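Local coordinates for OsmC family protein (Rhodothermus marinus, PDB 5CML) that hydrolyses carboxyl esters, probably as a serine esterase, through the alpha/beta-hydrolase domain described here, part of a longer protein that also carries an OsmC domain, at residues P137-H142 / I205-C210; K4-E9 / C92-A97; T83-L88 / E174-V179; Q201-E206 / A227-S232. All blocks are in the same frame, centred on the assembly; numbering follows the deposited sequence. Where two conformers were deposited one is given.

Interactions 2 and 3 are buried and both use helix 85-98: interaction 2 lays it against the edge strand 2-9, while interaction 3 ties its first turn to helix 170-179. The salt bridge from Arg93 to Glu86 joins the two. Interaction 2 is nearly all aromatic and aliphatic, whereas interaction 3 mixes a ring edge with a carboxylate and a water. Interactions 1 and 4 lie across the chain's centre from interaction 2 and share Ile205 and Glu206. Interaction 4 is buried and places a histidine ring of the probable catalytic triad. Interaction 1, partly buried, sets another histidine on an amide nearer the surface, and it touches interaction 3 through the neighbouring helices 137-141 and 170-179.

Interaction 1. Residues P137-H142 / I205-C210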
loop_
_atom_site.group_PDB
_atom_site.type_symbol
_atom_site.label_atom_id
_atom_site.label_comp_id
_atom_site.label_asym_id
_atom_site.label_seq_id
_atom_site.Cartn_x
_atom_site.Cartn_y
_atom_site.Cartn_z
ATOM N N PRO A 137 -16.050 0.121 3.844
ATOM C CA PRO A 137 -16.508 1.175 2.937
ATOM C C PRO A 137 -16.984 2.456 3.619
ATOM O O PRO A 137 -16.808 3.523 3.058
ATOM C CB PRO A 137 -17.663 0.489 2.185
ATOM C CG PRO A 137 -17.222 -0.931 2.114
ATOM C CD PRO A 137 -16.592 -1.195 3.455
ATOM N N ALA A 138 -17.572 2.379 4.804
ATOM C CA ALA A 138 -18.015 3.603 5.439
ATOM C C ALA A 138 -16.838 4.552 5.675
ATOM O O ALA A 138 -16.945 5.766 5.463
ATOM C CB ALA A 138 -18.748 3.294 6.749
ATOM N N HIS A 139 -15.699 4.003 6.074
ATOM C CA HIS A 139 -14.549 4.844 6.372
ATOM C C HIS A 139 -13.845 5.289 5.080
ATOM O O HIS A 139 -13.229 6.348 5.046
ATOM C CB HIS A 139 -13.610 4.116 7.334
ATOM C CG HIS A 139 -14.121 4.100 8.743
ATOM N ND1 HIS A 139 -14.876 3.066 9.252
ATOM C CD2 HIS A 139 -14.007 5.008 9.741
ATOM C CE1 HIS A 139 -15.205 3.340 10.505
ATOM N NE2 HIS A 139 -14.693 4.514 10.825
ATOM N N VAL A 140 -13.973 4.520 4.010
ATOM C CA VAL A 140 -13.526 5.003 2.710
ATOM C C VAL A 140 -14.442 6.127 2.197
ATOM O O VAL A 140 -13.949 7.125 1.672
ATOM C CB VAL A 140 -13.457 3.851 1.672
ATOM C CG1 VAL A 140 -13.071 4.380 0.292
ATOM C CG2 VAL A 140 -12.440 2.815 2.130
ATOM N N ARG A 141 -15.761 5.973 2.334
ATOM C CA ARG A 141 -16.690 7.016 1.893
ATOM C C ARG A 141 -16.416 8.368 2.528
ATOM O O ARG A 141 -16.638 9.409 1.907
ATOM C CB ARG A 141 -18.137 6.609 2.171
ATOM C CG ARG A 141 -18.650 5.605 1.174
ATOM C CD ARG A 141 -20.157 5.468 1.232
ATOM N NE ARG A 141 -20.624 4.891 2.488
ATOM C CZ ARG A 141 -20.726 3.584 2.719
ATOM N NH1 ARG A 141 -20.349 2.699 1.782
ATOM N NH2 ARG A 141 -21.184 3.163 3.888
ATOM N N HIS A 142 -15.928 8.354 3.761
ATOM C CA HIS A 142 -15.550 9.586 4.446
ATOM C C HIS A 142 -14.533 10.396 3.632
ATOM O O HIS A 142 -14.486 11.626 3.721
ATOM C CB HIS A 142 -14.983 9.248 5.823
ATOM C CG HIS A 142 -14.661 10.450 6.649
ATOM N ND1 HIS A 142 -13.366 10.845 6.920
ATOM C CD2 HIS A 142 -15.464 11.349 7.262
ATOM C CE1 HIS A 142 -13.389 11.938 7.662
ATOM N NE2 HIS A 142 -14.650 12.262 7.887
ATOM N N ILE A 205 -8.041 5.504 14.201
ATOM C CA ILE A 205 -7.374 4.344 14.749
ATOM C C ILE A 205 -8.328 3.146 14.931
ATOM O O ILE A 205 -7.879 2.001 14.898
ATOM C CB ILE A 205 -6.686 4.730 16.100
ATOM C CG1 ILE A 205 -5.958 3.555 16.712
ATOM C CG2 ILE A 205 -7.706 5.268 17.091
ATOM C CD1 ILE A 205 -4.671 3.300 16.082
ATOM N N GLU A 206 -9.630 3.393 15.087
ATOM C CA GLU A 206 -10.577 2.290 15.206
ATOM C C GLU A 206 -10.516 1.351 13.983
ATOM O O GLU A 206 -10.843 0.172 14.097
ATOM C CB GLU A 206 -12.017 2.799 15.410
ATOM C CG GLU A 206 -12.574 3.610 14.256
ATOM C CD GLU A 206 -12.274 5.099 14.362
ATOM O OE1 GLU A 206 -11.280 5.500 15.028
ATOM O OE2 GLU A 206 -13.070 5.875 13.783
ATOM N N ASN A 207 -10.041 1.858 12.838
ATOM C CA ASN A 207 -9.920 1.037 11.629
ATOM C C ASN A 207 -8.873 -0.047 11.817
ATOM O O ASN A 207 -9.049 -1.165 11.344
ATOM C CB ASN A 207 -9.559 1.897 10.398
ATOM C CG ASN A 207 -10.720 2.728 9.911
ATOM O OD1 ASN A 207 -11.473 2.291 9.051
ATOM N ND2 ASN A 207 -10.865 3.933 10.448
ATOM N N ALA A 208 -7.801 0.260 12.551
ATOM C CA ALA A 208 -6.782 -0.744 12.801
ATOM C C ALA A 208 -7.331 -1.831 13.738
ATOM O O ALA A 208 -7.025 -3.000 13.572
ATOM C CB ALA A 208 -5.505 -0.097 13.386
ATOM N N ALA A 209 -8.148 -1.450 14.722
ATOM C CA ALA A 209 -8.721 -2.442 15.631
ATOM C C ALA A 209 -9.674 -3.362 14.874
ATOM O O ALA A 209 -9.715 -4.567 15.101
ATOM C CB ALA A 209 -9.446 -1.758 16.771
ATOM N N CYS A 210 -10.425 -2.782 13.949
ATOM C CA CYS A 210 -11.354 -3.509 13.113
ATOM C C CYS A 210 -10.627 -4.551 12.264
ATOM O O CYS A 210 -11.023 -5.708 12.184
ATOM C CB CYS A 210 -12.092 -2.497 12.236
ATOM S SG CYS A 210 -13.212 -3.159 11.056
#
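The imidazole of His139 and the side-chain amide of Asn207 make the main contact between helix 137-141 and the start of helix 206-214. It is a van der Waals contact between flat groups turned almost square to each other: the amide plane stands 85° from the ring plane, with its oxygen and nitrogen over one face of the imidazole. Asn207 OD1 comes to 3.2 Å from His139 CG, and Asn207 ND2 lies 3.4 Å from His139 CD2. His139 CG sits opposite the backbone carbonyl carbon (chi1 -76°), which carries the ring out toward the second helix.

The polar atoms find their bonds elsewhere. Asn207 OD1 accepts from Cys135 N and Asn207 ND2 donates to Gly204 O, so the amide is held at both ends and its flip is fixed. His139 ND1 is hydrogen-bonded to Asp136 OD1.

A looser polar approach comes from Glu206. Its chain bends about the CB-CG bond (chi2 -89°) and brings Glu206 OE2 obliquely to 3.6 Å from His139 NE2, without a hydrogen bond. With Asp136 and Glu206 both near, the ring may lean toward its protonated form. With an alanine here in place of His139, Asn207 would probably lose the ring packed against its amide, and Asp136 OD1 its imidazole partner.

Cys135, whose N bonds Asn207 OD1, is also the disulfide partner of Cys210. Helix 137-141 follows strand 127-131 and opens the excursion that returns at strand 192-196, the place where alpha/beta hydrolases commonly insert their cap.

Interaction 2. Residues K4-E9 / C92-A97; sequences KTVTFE and CRFLSA
Phe94 of helix 85-98 reaches across to Val6, Thr7 and Phe8 of strand 2-9, an outermost strand of the large mixed sheet in this alpha/beta-hydrolase domain. Helix and strand run at 112° to each other, and Phe94 carries most of the contact between them.

Starting at its root, Phe94 CB lies 3.9 Å from Phe8 CG. The ring then points at the strand because CG is anti to the backbone N (chi1 163°). Phe94 CG is met over one ring face by Phe8 CD1 at 3.9 Å. On one flank Phe94 CD1 touches Phe8 CB at 3.6 Å, the tightest approach of the two residues. Farther out on this flank, Phe94 CE1 passes 3.9 Å from the backbone oxygen Thr7 O. The other flank, through CE2, leans on Val6 CG2. At the tip, Phe94 CZ abuts Val6 CB at 3.7 Å.

The two phenyl rings are close to parallel, with planes 26° apart, yet they are slid so far that they barely overlap: the centroids of Phe8 and Phe94 are 5.2 Å apart. It is therefore the base of Phe8, more than the far end of its ring, that supports Phe94. Leu62 of strand 59-65 touches both Val6 and Phe94, carrying the apolar contact on into the sheet.

At the solvent end the link turns polar. Arg93 NH2, which also forms a salt bridge with Glu86, donates to water 1 at 2.8 Å, and that water donates to Glu9 O.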
loop_
_atom_site.group_PDB
_atom_site.type_symbol
_atom_site.label_atom_id
_atom_site.label_comp_id
_atom_site.label_asym_id
_atom_site.label_seq_id
_atom_site.Cartn_x
_atom_site.Cartn_y
_atom_site.Cartn_z
ATOM N N LYS A 4 15.483 3.294 -9.807
ATOM C CA LYS A 4 15.188 3.249 -11.237
ATOM C C LYS A 4 13.731 3.572 -11.541
ATOM O O LYS A 4 12.846 3.185 -10.807
ATOM C CB LYS A 4 15.496 1.869 -11.827
ATOM C CG LYS A 4 16.935 1.433 -11.694
ATOM C CD LYS A 4 17.182 0.154 -12.488
ATOM C CE LYS A 4 18.644 -0.222 -12.474
ATOM N NZ LYS A 4 18.857 -1.471 -13.237
ATOM N N THR A 5 13.494 4.237 -12.666
ATOM C CA THR A 5 12.147 4.416 -13.180
ATOM C C THR A 5 11.805 3.209 -14.044
ATOM O O THR A 5 12.635 2.751 -14.819
ATOM C CB THR A 5 12.016 5.708 -13.983
ATOM O OG1 THR A 5 12.240 6.820 -13.113
ATOM C CG2 THR A 5 10.628 5.833 -14.588
ATOM N N VAL A 6 10.598 2.672 -13.851
ATOM C CA VAL A 6 10.118 1.554 -14.630
ATOM C C VAL A 6 8.778 1.887 -15.223
ATOM O O VAL A 6 8.051 2.744 -14.728
ATOM C CB VAL A 6 9.995 0.249 -13.809
ATOM C CG1 VAL A 6 11.326 -0.100 -13.164
ATOM C CG2 VAL A 6 8.872 0.325 -12.787
ATOM N N THR A 7 8.462 1.191 -16.297
ATOM C CA THR A 7 7.177 1.327 -16.953
ATOM C C THR A 7 6.624 -0.058 -17.255
ATOM O O THR A 7 7.365 -0.994 -17.518
ATOM C CB THR A 7 7.291 2.161 -18.245
ATOM O OG1 THR A 7 7.870 3.435 -17.938
ATOM C CG2 THR A 7 5.955 2.407 -18.803
ATOM N N PHE A 8 5.309 -0.185 -17.185
ATOM C CA PHE A 8 4.647 -1.430 -17.522
ATOM C C PHE A 8 3.222 -1.140 -17.903
ATOM O O PHE A 8 2.725 -0.039 -17.675
ATOM C CB PHE A 8 4.682 -2.432 -16.370
ATOM C CG PHE A 8 4.132 -1.891 -15.076
ATOM C CD1 PHE A 8 4.937 -1.185 -14.208
ATOM C CD2 PHE A 8 2.789 -2.073 -14.750
ATOM C CE1 PHE A 8 4.431 -0.681 -13.022
ATOM C CE2 PHE A 8 2.276 -1.572 -13.579
ATOM C CZ PHE A 8 3.104 -0.869 -12.704
ATOM N N GLU A 9 2.569 -2.136 -18.486
ATOM C CA GLU A 9 1.206 -1.971 -18.976
ATOM C C GLU A 9 0.199 -2.744 -18.149
ATOM O O GLU A 9 0.535 -3.767 -17.561
ATOM C CB GLU A 9 1.111 -2.418 -20.429
ATOM C CG GLU A 9 1.792 -1.477 -21.392
ATOM C CD GLU A 9 1.566 -1.865 -22.840
ATOM O OE1 GLU A 9 0.662 -2.691 -23.111
ATOM O OE2 GLU A 9 2.300 -1.344 -23.705
ATOM N N CYS A 92 2.127 -6.261 -9.937
ATOM C CA CYS A 92 2.564 -7.560 -9.445
ATOM C C CYS A 92 3.035 -8.448 -10.605
ATOM O O CYS A 92 4.059 -9.132 -10.492
ATOM C CB CYS A 92 1.453 -8.251 -8.678
ATOM S SG CYS A 92 1.089 -7.537 -7.051
ATOM N N ARG A 93 2.303 -8.420 -11.717
ATOM C CA ARG A 93 2.692 -9.190 -12.910
ATOM C C ARG A 93 4.032 -8.707 -13.468
ATOM O O ARG A 93 4.843 -9.509 -13.930
ATOM C CB ARG A 93 1.602 -9.117 -13.991
ATOM C CG ARG A 93 0.338 -9.898 -13.578
ATOM C CD ARG A 93 -0.572 -10.187 -14.757
ATOM N NE ARG A 93 -0.954 -8.962 -15.438
ATOM C CZ ARG A 93 -2.006 -8.213 -15.123
ATOM N NH1 ARG A 93 -2.826 -8.550 -14.124
ATOM N NH2 ARG A 93 -2.244 -7.117 -15.825
ATOM N N PHE A 94 4.264 -7.400 -13.411
ATOM C CA PHE A 94 5.519 -6.821 -13.883
ATOM C C PHE A 94 6.674 -7.386 -13.062
ATOM O O PHE A 94 7.683 -7.820 -13.613
ATOM C CB PHE A 94 5.466 -5.295 -13.789
ATOM C CG PHE A 94 6.810 -4.626 -13.868
ATOM C CD1 PHE A 94 7.422 -4.418 -15.086
ATOM C CD2 PHE A 94 7.460 -4.196 -12.722
ATOM C CE1 PHE A 94 8.651 -3.799 -15.161
ATOM C CE2 PHE A 94 8.694 -3.574 -12.808
ATOM C CZ PHE A 94 9.284 -3.380 -14.024
ATOM N N LEU A 95 6.504 -7.423 -11.737
ATOM C CA LEU A 95 7.561 -7.962 -10.876
ATOM C C LEU A 95 7.784 -9.454 -11.128
ATOM O O LEU A 95 8.944 -9.924 -11.187
ATOM C CB LEU A 95 7.228 -7.705 -9.401
ATOM C CG LEU A 95 7.428 -6.273 -8.916
ATOM C CD1 LEU A 95 6.886 -6.179 -7.501
ATOM C CD2 LEU A 95 8.930 -5.836 -8.958
ATOM N N SER A 96 6.685 -10.191 -11.300
ATOM C CA SER A 96 6.774 -11.620 -11.572
ATOM C C SER A 96 7.544 -11.901 -12.850
ATOM O O SER A 96 8.338 -12.839 -12.906
ATOM C CB SER A 96 5.373 -12.247 -11.667
ATOM O OG SER A 96 4.763 -12.268 -10.405
ATOM N N ALA A 97 7.344 -11.064 -13.861
ATOM C CA ALA A 97 7.976 -11.282 -15.163
ATOM C C ALA A 97 9.421 -10.792 -15.189
ATOM O O ALA A 97 10.326 -11.519 -15.614
ATOM C CB ALA A 97 7.176 -10.590 -16.239
HETATM O O HOH W 1 -0.641 -6.481 -18.080
#

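Interaction 3. Residues T83-L88 / E174-V179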
loop_
_atom_site.group_PDB
_atom_site.type_symbol
_atom_site.label_atom_id
_atom_site.label_comp_id
_atom_site.label_asym_id
_atom_site.label_seq_id
_atom_site.Cartn_x
_atom_site.Cartn_y
_atom_site.Cartn_z
ATOM N N THR A 83 -6.650 5.117 -10.519
ATOM C CA THR A 83 -6.258 3.764 -10.175
ATOM C C THR A 83 -7.413 2.810 -9.877
ATOM O O THR A 83 -8.520 3.221 -9.492
ATOM C CB THR A 83 -5.337 3.765 -8.963
ATOM O OG1 THR A 83 -4.595 2.540 -8.935
ATOM C CG2 THR A 83 -6.139 3.912 -7.675
ATOM N N ASN A 84 -7.121 1.524 -10.060
ATOM C CA ASN A 84 -8.022 0.458 -9.657
ATOM C C ASN A 84 -7.229 -0.790 -9.269
ATOM O O ASN A 84 -5.996 -0.776 -9.247
ATOM C CB ASN A 84 -9.019 0.155 -10.770
ATOM C CG ASN A 84 -8.355 -0.165 -12.098
ATOM O OD1 ASN A 84 -7.157 -0.419 -12.168
ATOM N ND2 ASN A 84 -9.154 -0.170 -13.165
ATOM N N PHE A 85 -7.937 -1.865 -8.956
ATOM C CA PHE A 85 -7.300 -3.116 -8.571
ATOM C C PHE A 85 -6.445 -3.720 -9.676
ATOM O O PHE A 85 -5.373 -4.278 -9.395
ATOM C CB PHE A 85 -8.357 -4.126 -8.136
ATOM C CG PHE A 85 -8.865 -3.881 -6.760
ATOM C CD1 PHE A 85 -8.024 -4.023 -5.677
ATOM C CD2 PHE A 85 -10.157 -3.473 -6.547
ATOM C CE1 PHE A 85 -8.477 -3.789 -4.399
ATOM C CE2 PHE A 85 -10.626 -3.245 -5.256
ATOM C CZ PHE A 85 -9.778 -3.397 -4.187
ATOM N N GLU A 86 -6.900 -3.603 -10.924
ATOM C CA GLU A 86 -6.135 -4.127 -12.051
ATOM C C GLU A 86 -4.756 -3.476 -12.177
ATOM O O GLU A 86 -3.803 -4.140 -12.540
ATOM C CB GLU A 86 -6.904 -3.946 -13.362
ATOM C CG GLU A 86 -6.040 -4.078 -14.647
ATOM C CD GLU A 86 -5.063 -5.283 -14.686
ATOM O OE1 GLU A 86 -5.224 -6.285 -13.945
ATOM O OE2 GLU A 86 -4.100 -5.208 -15.472
ATOM N N ASP A 87 -4.639 -2.188 -11.883
ATOM C CA ASP A 87 -3.321 -1.558 -11.929
ATOM C C ASP A 87 -2.382 -2.165 -10.899
ATOM O O ASP A 87 -1.203 -2.334 -11.172
ATOM C CB ASP A 87 -3.433 -0.050 -11.722
ATOM C CG ASP A 87 -4.141 0.631 -12.866
ATOM O OD1 ASP A 87 -4.220 0.031 -13.959
ATOM O OD2 ASP A 87 -4.631 1.759 -12.672
ATOM N N LEU A 88 -2.884 -2.481 -9.709
ATOM C CA LEU A 88 -2.053 -3.144 -8.703
ATOM C C LEU A 88 -1.668 -4.548 -9.169
ATOM O O LEU A 88 -0.515 -4.959 -9.042
ATOM C CB LEU A 88 -2.784 -3.224 -7.367
ATOM C CG LEU A 88 -2.069 -2.631 -6.173
ATOM C CD1 LEU A 88 -1.625 -1.177 -6.432
ATOM C CD2 LEU A 88 -2.998 -2.736 -4.972
ATOM N N GLU A 174 -16.582 0.188 -5.395
ATOM C CA GLU A 174 -17.560 -0.844 -5.731
ATOM C C GLU A 174 -17.007 -2.251 -5.557
ATOM O O GLU A 174 -17.663 -3.120 -4.971
ATOM C CB GLU A 174 -18.063 -0.673 -7.163
ATOM C CG GLU A 174 -18.890 0.563 -7.340
ATOM C CD GLU A 174 -19.492 0.680 -8.730
ATOM O OE1 GLU A 174 -19.429 -0.298 -9.508
ATOM O OE2 GLU A 174 -20.029 1.760 -9.042
ATOM N N GLU A 175 -15.806 -2.475 -6.083
ATOM C CA GLU A 175 -15.186 -3.776 -5.997
ATOM C C GLU A 175 -14.771 -4.119 -4.576
ATOM O O GLU A 175 -14.884 -5.259 -4.161
ATOM C CB GLU A 175 -13.978 -3.826 -6.944
ATOM C CG GLU A 175 -13.316 -5.183 -7.076
ATOM C CD GLU A 175 -12.316 -5.241 -8.229
ATOM O OE1 GLU A 175 -12.150 -4.218 -8.948
ATOM O OE2 GLU A 175 -11.695 -6.321 -8.423
ATOM N N LEU A 176 -14.272 -3.134 -3.840
ATOM C CA LEU A 176 -13.876 -3.327 -2.454
ATOM C C LEU A 176 -15.071 -3.731 -1.598
ATOM O O LEU A 176 -15.009 -4.660 -0.791
ATOM C CB LEU A 176 -13.253 -2.038 -1.923
ATOM C CG LEU A 176 -12.659 -2.090 -0.530
ATOM C CD1 LEU A 176 -11.447 -3.006 -0.549
ATOM C CD2 LEU A 176 -12.269 -0.683 -0.058
ATOM N N GLU A 177 -16.186 -3.046 -1.820
ATOM C CA GLU A 177 -17.411 -3.324 -1.105
ATOM C C GLU A 177 -17.927 -4.726 -1.467
ATOM O O GLU A 177 -18.368 -5.482 -0.596
ATOM C CB GLU A 177 -18.407 -2.216 -1.425
ATOM C CG GLU A 177 -19.751 -2.363 -0.833
ATOM C CD GLU A 177 -20.586 -1.094 -1.007
ATOM O OE1 GLU A 177 -20.040 0.025 -0.814
ATOM O OE2 GLU A 177 -21.785 -1.221 -1.356
ATOM N N ARG A 178 -17.806 -5.108 -2.738
ATOM C CA ARG A 178 -18.277 -6.434 -3.157
ATOM C C ARG A 178 -17.400 -7.565 -2.584
ATOM O O ARG A 178 -17.941 -8.566 -2.133
ATOM C CB ARG A 178 -18.344 -6.528 -4.692
ATOM C CG ARG A 178 -18.828 -7.892 -5.245
ATOM C CD ARG A 178 -20.192 -8.338 -4.645
ATOM N NE ARG A 178 -21.244 -7.348 -4.832
ATOM C CZ ARG A 178 -22.137 -7.336 -5.824
ATOM N NH1 ARG A 178 -22.128 -8.274 -6.770
ATOM N NH2 ARG A 178 -23.066 -6.371 -5.856
ATOM N N VAL A 179 -16.065 -7.430 -2.593
ATOM C CA VAL A 179 -15.226 -8.541 -2.104
ATOM C C VAL A 179 -15.269 -8.654 -0.587
ATOM O O VAL A 179 -15.109 -9.753 -0.042
ATOM C CB VAL A 179 -13.729 -8.434 -2.545
ATOM C CG1 VAL A 179 -13.614 -8.409 -4.043
ATOM C CG2 VAL A 179 -13.024 -7.236 -1.928
HETATM O O HOH W 2 -10.909 -1.843 -9.144
#
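Glu175 OE1 accepts a hydrogen bond of 2.7 Å from water 2, and the same water takes the N-H of Phe85 N at 3.0 Å, bridging helix 170-179 to the first turn of helix 85-98. Glu175 OE1 also lies 3.2 Å from Phe85 CD2, at the edge of the ring and near its plane, where the weakly positive C-H would suit a carboxylate. The carboxylate itself is turned 63° from the ring. Its other oxygen, OE2, forms a salt bridge with Arg89 NH2. Glu175 reaches this far because its CG points away from the backbone N (chi1 -174°) and the chain stays extended beyond, with Glu175 CG 3.6 Å from Phe85 CD2. Replacing Glu175 by a leucine would probably cost Arg89 this salt bridge and leave water 2 without an acceptor on this helix.

Asn84 is the N-cap of helix 85-98: Asn84 OD1 accepts from Asp87 N at 3.1 Å, while ND2 bonds to Gln171 OE1. On the apolar side Phe85 CZ meets Leu176 CD1 at 4.0 Å. Both Phe85 and Leu176 rest on Ala117 of helix 110-118, while Leu88 packs on Phe64 of strand 59-65 and Leu176 on Val140 of helix 137-141.

Interaction 4. Residues Q201-E206 / A227-S232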
loop_
_atom_site.group_PDB
_atom_site.type_symbol
_atom_site.label_atom_id
_atom_site.label_comp_id
_atom_site.label_asym_id
_atom_site.label_seq_id
_atom_site.Cartn_x
_atom_site.Cartn_y
_atom_site.Cartn_z
ATOM N N GLN A 201 -6.044 11.749 11.821
ATOM C CA GLN A 201 -7.253 12.568 11.660
ATOM C C GLN A 201 -8.067 12.223 10.416
ATOM O O GLN A 201 -9.182 12.744 10.227
ATOM C CB GLN A 201 -6.873 14.046 11.599
ATOM C CG GLN A 201 -6.314 14.594 12.896
ATOM C CD GLN A 201 -5.732 15.982 12.720
ATOM O OE1 GLN A 201 -4.520 16.180 12.816
ATOM N NE2 GLN A 201 -6.591 16.948 12.451
ATOM N N ILE A 202 -7.506 11.362 9.572
ATOM C CA ILE A 202 -8.064 11.076 8.255
ATOM C C ILE A 202 -8.733 9.717 8.272
ATOM O O ILE A 202 -9.862 9.560 7.830
ATOM C CB ILE A 202 -6.955 11.102 7.177
ATOM C CG1 ILE A 202 -6.231 12.452 7.202
ATOM C CG2 ILE A 202 -7.516 10.823 5.785
ATOM C CD1 ILE A 202 -7.096 13.667 6.877
ATOM N N VAL A 203 -7.989 8.723 8.740
ATOM C CA VAL A 203 -8.493 7.374 8.948
ATOM C C VAL A 203 -8.295 7.050 10.421
ATOM O O VAL A 203 -7.163 6.892 10.893
ATOM C CB VAL A 203 -7.764 6.334 8.072
ATOM C CG1 VAL A 203 -8.266 4.944 8.380
ATOM C CG2 VAL A 203 -7.924 6.667 6.574
ATOM N N GLY A 204 -9.391 7.003 11.169
ATOM C CA GLY A 204 -9.284 6.816 12.603
ATOM C C GLY A 204 -8.667 5.489 13.025
ATOM O O GLY A 204 -8.788 4.468 12.346
ATOM N N ILE A 205 -8.041 5.504 14.201
ATOM C CA ILE A 205 -7.374 4.344 14.749
ATOM C C ILE A 205 -8.328 3.146 14.931
ATOM O O ILE A 205 -7.879 2.001 14.898
ATOM C CB ILE A 205 -6.686 4.730 16.100
ATOM C CG1 ILE A 205 -5.958 3.555 16.712
ATOM C CG2 ILE A 205 -7.706 5.268 17.091
ATOM C CD1 ILE A 205 -4.671 3.300 16.082
ATOM N N GLU A 206 -9.630 3.393 15.087
ATOM C CA GLU A 206 -10.577 2.290 15.206
ATOM C C GLU A 206 -10.516 1.351 13.983
ATOM O O GLU A 206 -10.843 0.172 14.097
ATOM C CB GLU A 206 -12.017 2.799 15.410
ATOM C CG GLU A 206 -12.574 3.610 14.256
ATOM C CD GLU A 206 -12.274 5.099 14.362
ATOM O OE1 GLU A 206 -11.280 5.500 15.028
ATOM O OE2 GLU A 206 -13.070 5.875 13.783
ATOM N N ALA A 227 2.127 10.467 14.983
ATOM C CA ALA A 227 2.259 10.654 13.546
ATOM C C ALA A 227 0.934 11.071 12.907
ATOM O O ALA A 227 -0.160 10.776 13.427
ATOM C CB ALA A 227 2.764 9.384 12.903
ATOM N N ASP A 228 1.032 11.772 11.781
ATOM C CA ASP A 228 -0.156 12.048 11.003
ATOM C C ASP A 228 -0.303 11.021 9.882
ATOM O O ASP A 228 0.541 10.149 9.696
ATOM C CB ASP A 228 -0.147 13.482 10.468
ATOM C CG ASP A 228 1.045 13.804 9.593
ATOM O OD1 ASP A 228 1.814 12.909 9.240
ATOM O OD2 ASP A 228 1.211 15.002 9.270
ATOM N N HIS A 229 -1.442 11.076 9.218
ATOM C CA HIS A 229 -1.806 10.083 8.213
ATOM C C HIS A 229 -0.766 9.941 7.103
ATOM O O HIS A 229 -0.506 8.837 6.610
ATOM C CB HIS A 229 -3.166 10.463 7.631
ATOM C CG HIS A 229 -3.737 9.439 6.703
ATOM N ND1 HIS A 229 -4.112 8.185 7.123
ATOM C CD2 HIS A 229 -3.972 9.479 5.367
ATOM C CE1 HIS A 229 -4.556 7.493 6.086
ATOM N NE2 HIS A 229 -4.495 8.259 5.010
ATOM N N LEU A 230 -0.168 11.057 6.714
ATOM C CA LEU A 230 0.797 11.074 5.612
ATOM C C LEU A 230 2.276 11.021 6.061
ATOM O O LEU A 230 3.180 11.173 5.242
ATOM C CB LEU A 230 0.542 12.318 4.767
ATOM C CG LEU A 230 -0.844 12.379 4.127
ATOM C CD1 LEU A 230 -1.016 13.671 3.348
ATOM C CD2 LEU A 230 -1.103 11.169 3.240
ATOM N N LEU A 231 2.507 10.771 7.347
ATOM C CA LEU A 231 3.858 10.639 7.912
ATOM C C LEU A 231 4.768 11.806 7.534
ATOM O O LEU A 231 5.858 11.622 6.983
ATOM C CB LEU A 231 4.488 9.318 7.485
ATOM C CG LEU A 231 3.710 8.059 7.892
ATOM C CD1 LEU A 231 4.457 6.815 7.416
ATOM C CD2 LEU A 231 3.491 7.985 9.383
ATOM N N SER A 232 4.329 13.006 7.887
ATOM C CA SER A 232 5.075 14.212 7.564
ATOM C C SER A 232 6.350 14.371 8.404
ATOM O O SER A 232 7.215 15.176 8.058
ATOM C CB SER A 232 4.183 15.444 7.734
ATOM O OG SER A 232 3.883 15.671 9.088
HETATM O O HOH W 3 -3.573 12.922 10.420
#
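His229 packs against Ile202 and Val203 where the loop after strand 219-223 meets the loop after strand 192-196. Its segment begins at Ala227, whose carbonyl oxygen is hydrogen-bonded to Ser197 OG. Asp228 then opens a type I beta turn, closed by Leu231 N on Asp228 O at 3.1 Å. The Asp228 carboxylate ties down the end of the segment: Asp228 OD1 receives Ser232 N at 2.9 Å on its syn lone pair, nearly straight at 170°, and Asp228 OD2 accepts from Ser232 OG at 2.8 Å.

At His229 the backbone N donates to water 3 at 3.1 Å, and Gln201 N gives its hydrogen to the same water. The side chain leaves with CG beside the carbonyl carbon and turned from N (chi1 -173°), bringing one face of the imidazole against Ile202. Ile202 CB sits over that face, 3.9 Å from the His229 ring centroid, as a CH-pi contact. Val203 CG2 approaches obliquely, 3.5 Å from His229 CE1. Leu230 touches Ser41, and Leu231 packs on Ile50 of helix 45-56.

His229 ND1 is hydrogen-bonded to Asp200 OD2 and NE2 to Ser109 OG, while Asp200 OD1 accepts from Ile202 N and Val203 N. The residues that wall the ring thus also position its acidic partner, an arrangement consistent with a Ser-His-Asp catalytic triad in which apolar contacts steady the imidazole and leave its two nitrogens to the relay.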